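Local coordinates for protein lipolytic enzyme (Clostridium thermocellum, PDB 2VPT) that catalyses the removal of acetyl groups from xylan, through this catalytic domain of a larger cellulosomal family 3 carbohydrate esterase, at residues Y27-A38 with K185-I196; S41-R49 with P56-S64. All blocks are in the same frame, centred on the assembly; numbering follows the deposited sequence. Where two conformers were deposited one is given.

Interaction 1 (Y27-A38 with K185-I196); sequences YRTELYRLLTQA and KKIANIWYKYTI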
loop_
_atom_site.group_PDB
_atom_site.type_symbol
_atom_site.label_atom_id
_atom_site.label_comp_id
_atom_site.label_asym_id
_atom_site.label_seq_id
_atom_site.Cartn_x
_atom_site.Cartn_y
_atom_site.Cartn_z
ATOM N N TYR A 27 -3.912 7.944 -8.222
ATOM C CA TYR A 27 -4.207 8.438 -9.552
ATOM C C TYR A 27 -3.550 7.581 -10.629
ATOM O O TYR A 27 -3.756 7.818 -11.816
ATOM C CB TYR A 27 -3.743 9.901 -9.688
ATOM C CG TYR A 27 -2.241 10.100 -9.599
ATOM C CD1 TYR A 27 -1.446 9.993 -10.726
ATOM C CD2 TYR A 27 -1.617 10.386 -8.383
ATOM C CE1 TYR A 27 -0.079 10.146 -10.669
ATOM C CE2 TYR A 27 -0.234 10.535 -8.310
ATOM C CZ TYR A 27 0.534 10.414 -9.458
ATOM O OH TYR A 27 1.898 10.573 -9.450
ATOM N N ARG A 28 -2.703 6.641 -10.217
ATOM C CA ARG A 28 -1.905 5.856 -11.164
ATOM C C ARG A 28 -2.779 4.955 -12.037
ATOM O O ARG A 28 -2.503 4.786 -13.223
ATOM C CB ARG A 28 -0.824 5.060 -10.424
ATOM C CG ARG A 28 0.243 5.985 -9.810
ATOM C CD ARG A 28 1.167 5.292 -8.846
ATOM N NE ARG A 28 0.549 4.961 -7.566
ATOM C CZ ARG A 28 0.161 3.747 -7.168
ATOM N NH1 ARG A 28 0.239 2.669 -7.945
ATOM N NH2 ARG A 28 -0.366 3.623 -5.972
ATOM N N THR A 29 -3.846 4.415 -11.468
ATOM C CA THR A 29 -4.741 3.503 -12.230
ATOM C C THR A 29 -5.311 4.220 -13.452
ATOM O O THR A 29 -5.154 3.781 -14.592
ATOM C CB THR A 29 -5.874 3.011 -11.338
ATOM O OG1 THR A 29 -5.303 2.433 -10.159
ATOM C CG2 THR A 29 -6.733 1.974 -12.057
ATOM N N GLU A 30 -5.965 5.348 -13.222
ATOM C CA GLU A 30 -6.599 6.072 -14.330
ATOM C C GLU A 30 -5.564 6.755 -15.219
ATOM O O GLU A 30 -5.717 6.807 -16.437
ATOM C CB GLU A 30 -7.628 7.055 -13.791
ATOM C CG GLU A 30 -8.375 7.888 -14.827
ATOM C CD GLU A 30 -9.262 7.066 -15.735
ATOM O OE1 GLU A 30 -9.653 5.937 -15.359
ATOM O OE2 GLU A 30 -9.586 7.573 -16.836
ATOM N N LEU A 31 -4.495 7.296 -14.639
ATOM C CA LEU A 31 -3.532 7.990 -15.472
ATOM C C LEU A 31 -2.818 7.019 -16.408
ATOM O O LEU A 31 -2.556 7.357 -17.565
ATOM C CB LEU A 31 -2.517 8.773 -14.631
ATOM C CG LEU A 31 -1.526 9.631 -15.415
ATOM C CD1 LEU A 31 -2.244 10.663 -16.283
ATOM C CD2 LEU A 31 -0.582 10.323 -14.453
ATOM N N TYR A 32 -2.518 5.808 -15.935
ATOM C CA TYR A 32 -1.901 4.807 -16.801
ATOM C C TYR A 32 -2.799 4.518 -18.003
ATOM O O TYR A 32 -2.295 4.395 -19.129
ATOM C CB TYR A 32 -1.610 3.517 -16.022
ATOM C CG TYR A 32 -0.746 2.545 -16.785
ATOM C CD1 TYR A 32 0.626 2.699 -16.830
ATOM C CD2 TYR A 32 -1.311 1.505 -17.510
ATOM C CE1 TYR A 32 1.430 1.847 -17.545
ATOM C CE2 TYR A 32 -0.520 0.642 -18.221
ATOM C CZ TYR A 32 0.844 0.804 -18.245
ATOM O OH TYR A 32 1.665 -0.049 -18.950
ATOM N N ARG A 33 -4.097 4.429 -17.758
ATOM C CA ARG A 33 -5.076 4.242 -18.841
ATOM C C ARG A 33 -5.019 5.391 -19.828
ATOM O O ARG A 33 -4.916 5.176 -21.038
ATOM C CB ARG A 33 -6.501 4.150 -18.302
ATOM C CG ARG A 33 -6.801 2.886 -17.521
ATOM C CD ARG A 33 -8.268 2.713 -17.243
ATOM N NE ARG A 33 -9.012 2.409 -18.469
ATOM C CZ ARG A 33 -10.296 2.044 -18.519
ATOM N NH1 ARG A 33 -11.023 1.929 -17.413
ATOM N NH2 ARG A 33 -10.856 1.798 -19.697
ATOM N N LEU A 34 -5.090 6.622 -19.317
ATOM C CA LEU A 34 -5.167 7.778 -20.209
ATOM C C LEU A 34 -3.923 7.914 -21.053
ATOM O O LEU A 34 -4.010 8.209 -22.243
ATOM C CB LEU A 34 -5.395 9.068 -19.408
ATOM C CG LEU A 34 -6.701 9.209 -18.634
ATOM C CD1 LEU A 34 -6.680 10.395 -17.658
ATOM C CD2 LEU A 34 -7.901 9.305 -19.592
ATOM N N LEU A 35 -2.759 7.711 -20.457
ATOM C CA LEU A 35 -1.504 7.852 -21.171
ATOM C C LEU A 35 -1.333 6.757 -22.214
ATOM O O LEU A 35 -0.854 7.019 -23.320
ATOM C CB LEU A 35 -0.314 7.874 -20.213
ATOM C CG LEU A 35 -0.230 9.080 -19.283
ATOM C CD1 LEU A 35 0.934 8.868 -18.318
ATOM C CD2 LEU A 35 -0.086 10.385 -20.052
ATOM N N THR A 36 -1.731 5.542 -21.863
ATOM C CA THR A 36 -1.696 4.431 -22.808
ATOM C C THR A 36 -2.668 4.675 -23.962
ATOM O O THR A 36 -2.301 4.501 -25.123
ATOM C CB THR A 36 -1.982 3.102 -22.105
ATOM O OG1 THR A 36 -1.008 2.883 -21.091
ATOM C CG2 THR A 36 -1.886 1.922 -23.086
ATOM N N GLN A 37 -3.883 5.107 -23.661
ATOM C CA GLN A 37 -4.855 5.453 -24.711
ATOM C C GLN A 37 -4.344 6.541 -25.651
ATOM O O GLN A 37 -4.685 6.557 -26.849
ATOM C CB GLN A 37 -6.185 5.871 -24.103
ATOM C CG GLN A 37 -6.940 4.740 -23.468
ATOM C CD GLN A 37 -8.256 5.176 -22.866
ATOM O OE1 GLN A 37 -9.284 4.502 -23.027
ATOM N NE2 GLN A 37 -8.246 6.311 -22.186
ATOM N N ALA A 38 -3.523 7.451 -25.126
ATOM C CA ALA A 38 -2.930 8.515 -25.922
ATOM C C ALA A 38 -1.813 8.019 -26.835
ATOM O O ALA A 38 -1.263 8.795 -27.608
ATOM C CB ALA A 38 -2.412 9.628 -24.992
ATOM N N LYS A 185 -9.705 9.681 -9.890
ATOM C CA LYS A 185 -9.908 9.811 -11.326
ATOM C C LYS A 185 -9.858 11.260 -11.766
ATOM O O LYS A 185 -9.231 11.580 -12.758
ATOM C CB LYS A 185 -11.235 9.179 -11.755
ATOM C CG LYS A 185 -11.190 7.689 -11.932
ATOM C CD LYS A 185 -12.517 7.177 -12.461
ATOM C CE LYS A 185 -12.926 7.780 -13.781
ATOM N NZ LYS A 185 -14.132 7.058 -14.307
ATOM N N LYS A 186 -10.499 12.143 -11.009
ATOM C CA LYS A 186 -10.396 13.578 -11.299
ATOM C C LYS A 186 -8.943 14.062 -11.253
ATOM O O LYS A 186 -8.493 14.833 -12.094
ATOM C CB LYS A 186 -11.234 14.394 -10.313
ATOM C CG LYS A 186 -12.755 14.233 -10.461
ATOM C CD LYS A 186 -13.477 15.165 -9.471
ATOM C CE LYS A 186 -14.988 15.034 -9.485
ATOM N NZ LYS A 186 -15.616 16.048 -8.599
ATOM N N ILE A 187 -8.198 13.602 -10.250
ATOM C CA ILE A 187 -6.794 13.973 -10.122
ATOM C C ILE A 187 -5.974 13.461 -11.304
ATOM O O ILE A 187 -5.173 14.184 -11.874
ATOM C CB ILE A 187 -6.236 13.455 -8.770
ATOM C CG1 ILE A 187 -6.857 14.225 -7.593
ATOM C CG2 ILE A 187 -4.704 13.494 -8.735
ATOM C CD1 ILE A 187 -6.441 15.666 -7.485
ATOM N N ALA A 188 -6.211 12.211 -11.703
ATOM C CA ALA A 188 -5.551 11.650 -12.877
ATOM C C ALA A 188 -5.772 12.506 -14.127
ATOM O O ALA A 188 -4.861 12.708 -14.922
ATOM C CB ALA A 188 -6.046 10.239 -13.137
ATOM N N ASN A 189 -6.996 12.994 -14.287
ATOM C CA ASN A 189 -7.298 13.844 -15.446
ATOM C C ASN A 189 -6.537 15.153 -15.455
ATOM O O ASN A 189 -6.149 15.636 -16.515
ATOM C CB ASN A 189 -8.802 14.000 -15.623
ATOM C CG ASN A 189 -9.395 12.786 -16.353
ATOM O OD1 ASN A 189 -9.780 11.810 -15.743
ATOM N ND2 ASN A 189 -9.380 12.834 -17.679
ATOM N N ILE A 190 -6.256 15.696 -14.265
ATOM C CA ILE A 190 -5.480 16.928 -14.167
ATOM C C ILE A 190 -3.995 16.642 -14.431
ATOM O O ILE A 190 -3.339 17.379 -15.153
ATOM C CB ILE A 190 -5.707 17.636 -12.826
ATOM C CG1 ILE A 190 -7.190 17.993 -12.638
ATOM C CG2 ILE A 190 -4.831 18.891 -12.726
ATOM C CD1 ILE A 190 -7.571 18.365 -11.226
ATOM N N TRP A 191 -3.445 15.555 -13.879
ATOM C CA TRP A 191 -2.101 15.170 -14.274
ATOM C C TRP A 191 -1.998 15.057 -15.798
ATOM O O TRP A 191 -1.026 15.518 -16.392
ATOM C CB TRP A 191 -1.693 13.815 -13.683
ATOM C CG TRP A 191 -1.294 13.819 -12.213
ATOM C CD1 TRP A 191 -2.061 13.414 -11.178
ATOM C CD2 TRP A 191 -0.033 14.226 -11.645
ATOM N NE1 TRP A 191 -1.367 13.537 -9.988
ATOM C CE2 TRP A 191 -0.120 14.025 -10.259
ATOM C CE3 TRP A 191 1.159 14.728 -12.174
ATOM C CZ2 TRP A 191 0.941 14.328 -9.388
ATOM C CZ3 TRP A 191 2.205 15.029 -11.316
ATOM C CH2 TRP A 191 2.091 14.817 -9.943
ATOM N N TYR A 192 -2.972 14.387 -16.423
ATOM C CA TYR A 192 -2.953 14.234 -17.870
ATOM C C TYR A 192 -2.898 15.601 -18.555
ATOM O O TYR A 192 -2.050 15.839 -19.400
ATOM C CB TYR A 192 -4.157 13.414 -18.334
ATOM C CG TYR A 192 -4.193 13.186 -19.834
ATOM C CD1 TYR A 192 -3.622 12.054 -20.396
ATOM C CD2 TYR A 192 -4.781 14.114 -20.681
ATOM C CE1 TYR A 192 -3.655 11.843 -21.760
ATOM C CE2 TYR A 192 -4.828 13.906 -22.041
ATOM C CZ TYR A 192 -4.247 12.783 -22.573
ATOM O OH TYR A 192 -4.293 12.578 -23.942
ATOM N N LYS A 193 -3.813 16.476 -18.172
ATOM C CA LYS A 193 -3.868 17.836 -18.738
ATOM C C LYS A 193 -2.507 18.526 -18.747
ATOM O O LYS A 193 -2.082 19.108 -19.748
ATOM C CB LYS A 193 -4.901 18.661 -17.977
ATOM C CG LYS A 193 -4.929 20.152 -18.325
ATOM C CD LYS A 193 -6.001 20.865 -17.538
ATOM C CE LYS A 193 -5.899 22.370 -17.741
ATOM N NZ LYS A 193 -6.910 23.104 -16.974
ATOM N N TYR A 194 -1.821 18.473 -17.610
ATOM C CA TYR A 194 -0.571 19.211 -17.436
ATOM C C TYR A 194 0.676 18.482 -17.925
ATOM O O TYR A 194 1.721 19.092 -18.089
ATOM C CB TYR A 194 -0.416 19.648 -15.960
ATOM C CG TYR A 194 -1.321 20.812 -15.582
ATOM C CD1 TYR A 194 -0.883 22.122 -15.722
ATOM C CD2 TYR A 194 -2.591 20.617 -15.071
ATOM C CE1 TYR A 194 -1.693 23.181 -15.401
ATOM C CE2 TYR A 194 -3.424 21.691 -14.743
ATOM C CZ TYR A 194 -2.960 22.976 -14.913
ATOM O OH TYR A 194 -3.751 24.066 -14.593
ATOM N N THR A 195 0.580 17.169 -18.180
ATOM C CA THR A 195 1.756 16.396 -18.595
ATOM C C THR A 195 1.777 15.898 -20.037
ATOM O O THR A 195 2.841 15.614 -20.565
ATOM C CB THR A 195 1.972 15.147 -17.695
ATOM O OG1 THR A 195 0.879 14.227 -17.866
ATOM C CG2 THR A 195 2.137 15.545 -16.186
ATOM N N ILE A 196 0.615 15.779 -20.669
ATOM C CA ILE A 196 0.552 15.033 -21.939
ATOM C C ILE A 196 1.433 15.625 -23.051
ATOM O O ILE A 196 2.151 14.907 -23.730
ATOM C CB ILE A 196 -0.906 14.823 -22.414
ATOM C CG1 ILE A 196 -0.945 13.911 -23.648
ATOM C CG2 ILE A 196 -1.589 16.136 -22.729
ATOM C CD1 ILE A 196 -0.330 12.518 -23.444
#
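Helix 28-37 and the 185-196 part of the long C-terminal helix run with their N-to-C directions 42° apart and their axes 8.0 Å from each other at closest, and the CA atoms of Tyr27 and Ala188 come within 4.8 Å. In this SGNH-hydrolase fold the two helices lie against one face of the central sheet, where Tyr27, Leu31 and Trp191 all touch Phe88 of strand 86-90. The sheet-side end of the interface is an aromatic stack. Tyr27, with CG between its backbone N and carbonyl carbon (chi1 66°), lays its ring face to face on the five-membered ring of Trp191, planes 22° apart and centroids separated by 3.9 Å, so that Trp191 NE1 stands 3.3 Å above the middle of the phenol ring. The small Ala188 sits where the backbones come closest, its CB 3.6 Å from Glu30 CB. The branches of Leu31 divide the next turn: CD2 reaches Trp191 CB at 3.7 Å, while CD1 lies against the Ala188 carbonyl and Tyr192. Glu30 and Lys185 meet through their aliphatic stems. Farther along, Leu34 CB packs 3.6 Å from Tyr192 CD1, and Ala38 CB approaches the Tyr192 ring at its edge, 3.7 Å from OH.

Interaction 2 (S41-R49 with P56-S64); sequences SIDFVGSQR and PDKDHEGHS. With CA (calcium ion), chain B.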
loop_
_atom_site.group_PDB
_atom_site.type_symbol
_atom_site.label_atom_id
_atom_site.label_comp_id
_atom_site.label_asym_id
_atom_site.label_seq_id
_atom_site.Cartn_x
_atom_site.Cartn_y
_atom_site.Cartn_z
ATOM N N SER A 41 3.934 4.691 -24.440
ATOM C CA SER A 41 4.448 3.522 -23.738
ATOM C C SER A 41 5.044 3.969 -22.406
ATOM O O SER A 41 6.099 4.580 -22.374
ATOM C CB SER A 41 5.522 2.840 -24.569
ATOM O OG SER A 41 6.010 1.701 -23.905
ATOM N N ILE A 42 4.339 3.667 -21.319
ATOM C CA ILE A 42 4.685 4.151 -19.977
ATOM C C ILE A 42 5.159 3.001 -19.104
ATOM O O ILE A 42 4.516 1.947 -19.050
ATOM C CB ILE A 42 3.452 4.815 -19.307
ATOM C CG1 ILE A 42 2.953 5.985 -20.151
ATOM C CG2 ILE A 42 3.777 5.266 -17.880
ATOM C CD1 ILE A 42 3.978 7.076 -20.432
ATOM N N ASP A 43 6.274 3.217 -18.426
ATOM C CA ASP A 43 6.760 2.334 -17.377
ATOM C C ASP A 43 6.803 3.157 -16.084
ATOM O O ASP A 43 7.661 4.017 -15.906
ATOM C CB ASP A 43 8.152 1.812 -17.744
ATOM C CG ASP A 43 8.691 0.786 -16.774
ATOM O OD1 ASP A 43 7.960 0.348 -15.849
ATOM O OD2 ASP A 43 9.880 0.419 -16.937
ATOM N N PHE A 44 5.842 2.923 -15.195
ATOM C CA PHE A 44 5.927 3.485 -13.857
ATOM C C PHE A 44 7.037 2.752 -13.132
ATOM O O PHE A 44 7.097 1.523 -13.160
ATOM C CB PHE A 44 4.614 3.339 -13.088
ATOM C CG PHE A 44 3.550 4.364 -13.428
ATOM C CD1 PHE A 44 3.859 5.709 -13.595
ATOM C CD2 PHE A 44 2.209 3.995 -13.482
ATOM C CE1 PHE A 44 2.860 6.627 -13.862
ATOM C CE2 PHE A 44 1.212 4.925 -13.726
ATOM C CZ PHE A 44 1.534 6.239 -13.927
ATOM N N VAL A 45 7.931 3.490 -12.486
ATOM C CA VAL A 45 9.033 2.901 -11.768
ATOM C C VAL A 45 9.082 3.324 -10.303
ATOM O O VAL A 45 8.629 4.403 -9.925
ATOM C CB VAL A 45 10.390 3.204 -12.482
ATOM C CG1 VAL A 45 10.401 2.642 -13.908
ATOM C CG2 VAL A 45 10.711 4.702 -12.487
ATOM N N GLY A 46 9.673 2.463 -9.493
ATOM C CA GLY A 46 9.763 2.664 -8.051
ATOM C C GLY A 46 9.753 1.323 -7.348
ATOM O O GLY A 46 9.378 0.311 -7.951
ATOM N N SER A 47 10.192 1.270 -6.098
ATOM C CA SER A 47 10.271 -0.024 -5.427
ATOM C C SER A 47 8.968 -0.440 -4.750
ATOM O O SER A 47 8.741 -1.639 -4.543
ATOM C CB SER A 47 11.452 -0.103 -4.458
ATOM O OG SER A 47 12.669 0.012 -5.178
ATOM N N GLN A 48 8.087 0.517 -4.437
ATOM C CA GLN A 48 6.782 0.161 -3.862
ATOM C C GLN A 48 5.960 -0.519 -4.941
ATOM O O GLN A 48 6.209 -0.313 -6.126
ATOM C CB GLN A 48 6.017 1.399 -3.421
ATOM C CG GLN A 48 6.734 2.289 -2.406
ATOM C CD GLN A 48 6.600 1.794 -1.011
ATOM O OE1 GLN A 48 7.211 0.783 -0.636
ATOM N NE2 GLN A 48 5.792 2.485 -0.220
ATOM N N ARG A 49 4.992 -1.340 -4.551
ATOM C CA ARG A 49 4.078 -1.926 -5.536
ATOM C C ARG A 49 2.714 -2.117 -4.901
ATOM O O ARG A 49 2.557 -2.835 -3.913
ATOM C CB ARG A 49 4.648 -3.226 -6.135
ATOM C CG ARG A 49 3.797 -3.857 -7.251
ATOM C CD ARG A 49 4.582 -4.462 -8.467
ATOM N NE ARG A 49 5.931 -4.962 -8.200
ATOM C CZ ARG A 49 6.905 -5.132 -9.107
ATOM N NH1 ARG A 49 6.737 -4.819 -10.388
ATOM N NH2 ARG A 49 8.083 -5.600 -8.721
ATOM N N PRO A 56 -2.014 -2.360 -14.784
ATOM C CA PRO A 56 -0.951 -3.294 -15.166
ATOM C C PRO A 56 0.408 -3.033 -14.523
ATOM O O PRO A 56 1.169 -3.957 -14.286
ATOM C CB PRO A 56 -0.898 -3.145 -16.705
ATOM C CG PRO A 56 -2.220 -2.584 -17.064
ATOM C CD PRO A 56 -2.527 -1.628 -15.957
ATOM N N ASP A 57 0.688 -1.770 -14.246
ATOM C CA ASP A 57 1.991 -1.356 -13.754
ATOM C C ASP A 57 1.806 -0.639 -12.419
ATOM O O ASP A 57 1.386 0.527 -12.361
ATOM C CB ASP A 57 2.684 -0.450 -14.772
ATOM C CG ASP A 57 4.146 -0.234 -14.454
ATOM O OD1 ASP A 57 4.518 -0.413 -13.268
ATOM O OD2 ASP A 57 4.939 0.116 -15.373
ATOM N N LYS A 58 2.102 -1.375 -11.350
ATOM C CA LYS A 58 1.770 -0.965 -9.990
ATOM C C LYS A 58 2.976 -0.391 -9.232
ATOM O O LYS A 58 2.888 -0.125 -8.022
ATOM C CB LYS A 58 1.197 -2.161 -9.225
ATOM C CG LYS A 58 -0.093 -2.724 -9.826
ATOM C CD LYS A 58 -0.474 -4.094 -9.200
ATOM C CE LYS A 58 -1.592 -4.848 -9.966
ATOM N NZ LYS A 58 -1.149 -5.352 -11.277
ATOM N N ASP A 59 4.089 -0.170 -9.929
ATOM C CA ASP A 59 5.300 0.334 -9.282
ATOM C C ASP A 59 5.208 1.821 -8.979
ATOM O O ASP A 59 4.658 2.589 -9.762
ATOM C CB ASP A 59 6.513 0.093 -10.170
ATOM C CG ASP A 59 6.632 -1.349 -10.603
ATOM O OD1 ASP A 59 6.521 -2.257 -9.750
ATOM O OD2 ASP A 59 6.823 -1.572 -11.818
ATOM N N HIS A 60 5.762 2.232 -7.843
ATOM C CA HIS A 60 5.744 3.656 -7.481
ATOM C C HIS A 60 6.693 3.940 -6.318
ATOM O O HIS A 60 7.293 3.025 -5.755
ATOM C CB HIS A 60 4.329 4.116 -7.132
ATOM C CG HIS A 60 3.741 3.450 -5.929
ATOM N ND1 HIS A 60 3.956 3.905 -4.642
ATOM C CD2 HIS A 60 2.939 2.364 -5.813
ATOM C CE1 HIS A 60 3.304 3.129 -3.790
ATOM N NE2 HIS A 60 2.675 2.186 -4.478
ATOM N N GLU A 61 6.816 5.225 -5.963
ATOM C CA GLU A 61 7.548 5.656 -4.750
ATOM C C GLU A 61 6.677 6.591 -3.907
ATOM O O GLU A 61 7.119 7.663 -3.453
ATOM C CB GLU A 61 8.882 6.331 -5.074
ATOM C CG GLU A 61 9.993 5.415 -5.499
ATOM C CD GLU A 61 10.499 4.423 -4.473
ATOM O OE1 GLU A 61 10.141 4.400 -3.259
ATOM O OE2 GLU A 61 11.241 3.546 -4.927
ATOM N N GLY A 62 5.437 6.170 -3.691
ATOM C CA GLY A 62 4.530 6.807 -2.755
ATOM C C GLY A 62 4.672 6.161 -1.395
ATOM O O GLY A 62 4.636 4.935 -1.279
ATOM N N HIS A 63 4.837 6.994 -0.368
ATOM C CA HIS A 63 5.052 6.540 1.000
ATOM C C HIS A 63 4.107 7.245 1.958
ATOM O O HIS A 63 4.320 8.406 2.312
ATOM C CB HIS A 63 6.503 6.823 1.398
ATOM C CG HIS A 63 7.486 5.981 0.661
ATOM N ND1 HIS A 63 7.975 6.279 -0.597
ATOM C CD2 HIS A 63 8.013 4.783 0.991
ATOM C CE1 HIS A 63 8.761 5.290 -0.995
ATOM N NE2 HIS A 63 8.830 4.395 -0.031
ATOM N N SER A 64 3.036 6.560 2.347
ATOM C CA SER A 64 2.082 7.094 3.293
ATOM C C SER A 64 2.801 7.550 4.554
ATOM O O SER A 64 3.640 6.837 5.086
ATOM C CB SER A 64 1.032 6.045 3.646
ATOM O OG SER A 64 0.308 5.670 2.490
HETATM CA CA CA B . 6.887 -0.590 -13.982
HETATM O O HOH W 1 4.256 -0.674 -17.979
HETATM O O HOH W 2 8.120 -2.215 -7.561
HETATM O O HOH W 3 13.759 2.584 -5.018
HETATM O O HOH W 4 4.164 -3.510 -11.827
HETATM O O HOH W 5 6.450 -2.699 -14.844
HETATM O O HOH W 6 9.134 -1.195 -13.406
#
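Asp43, Phe44, Asp57 and Asp59 bring both segments to one calcium ion: Asp57 grips it with both carboxylate oxygens, Asp43 through OD1 and Asp59 through OD2, the Phe44 carbonyl O stands 2.3 Å from the metal, and two waters complete seven ligand atoms. The metal gathers acidic oxygens that would otherwise probably repel, Asp43 OD1 and Asp57 OD2 being 3.1 Å apart. Asp59 serves two partners, since its OD1 forms a salt bridge to Arg49 NH1 at 2.6 Å; Arg49 was modelled in two conformers, so the exact geometry of this bridge is doubtful. Beyond the metal, Ser47 N donates to Glu61 OE2 at 2.8 Å, from above the carboxylate plane. Strands 48-49 and 59-62 form a short beta hairpin, in which Gln48 and His60 are an antiparallel hydrogen-bonded pair and Arg49 and Asp59 a non-hydrogen-bonded one; the backbone of Arg49 also bonds to the second subunit. Gln48 bends at chi2 (-82°), which lets NE2 donate almost straight to Gly62 O at 2.9 Å while its amide stacks on the His63 ring, planes 10° apart. Gln48 CB makes a CH-pi contact 3.5 Å from the centroid of the His60 ring, whose ND1 accepts an in-plane hydrogen bond from Gly62 N.

The helix 28-37 is the element common to both contacts: it faces the C-terminal helix in interaction 1 and turns other side chains to interaction 2, the centres of the two contacts being 14 Å apart. Arg28 CZ lies 3.4 Å from His60 CD2, and the Arg28 guanidinium donates to the carbonyls of Thr16, Met24 and Ser50. Tyr32 CD2 packs 3.7 Å from Pro56 CD, beside the metal loop. The calcium ion belongs to interaction 2 alone, with the Leu35 side chain about 12 Å away. Segment 56-64 reaches the probable Ser-His-Asp triad (Ser14, His178, Asp175): Ser64 packs on Ser14, and Gly62 lies close by without touching; helix 181-203 of interaction 1 begins just after that histidine in sequence.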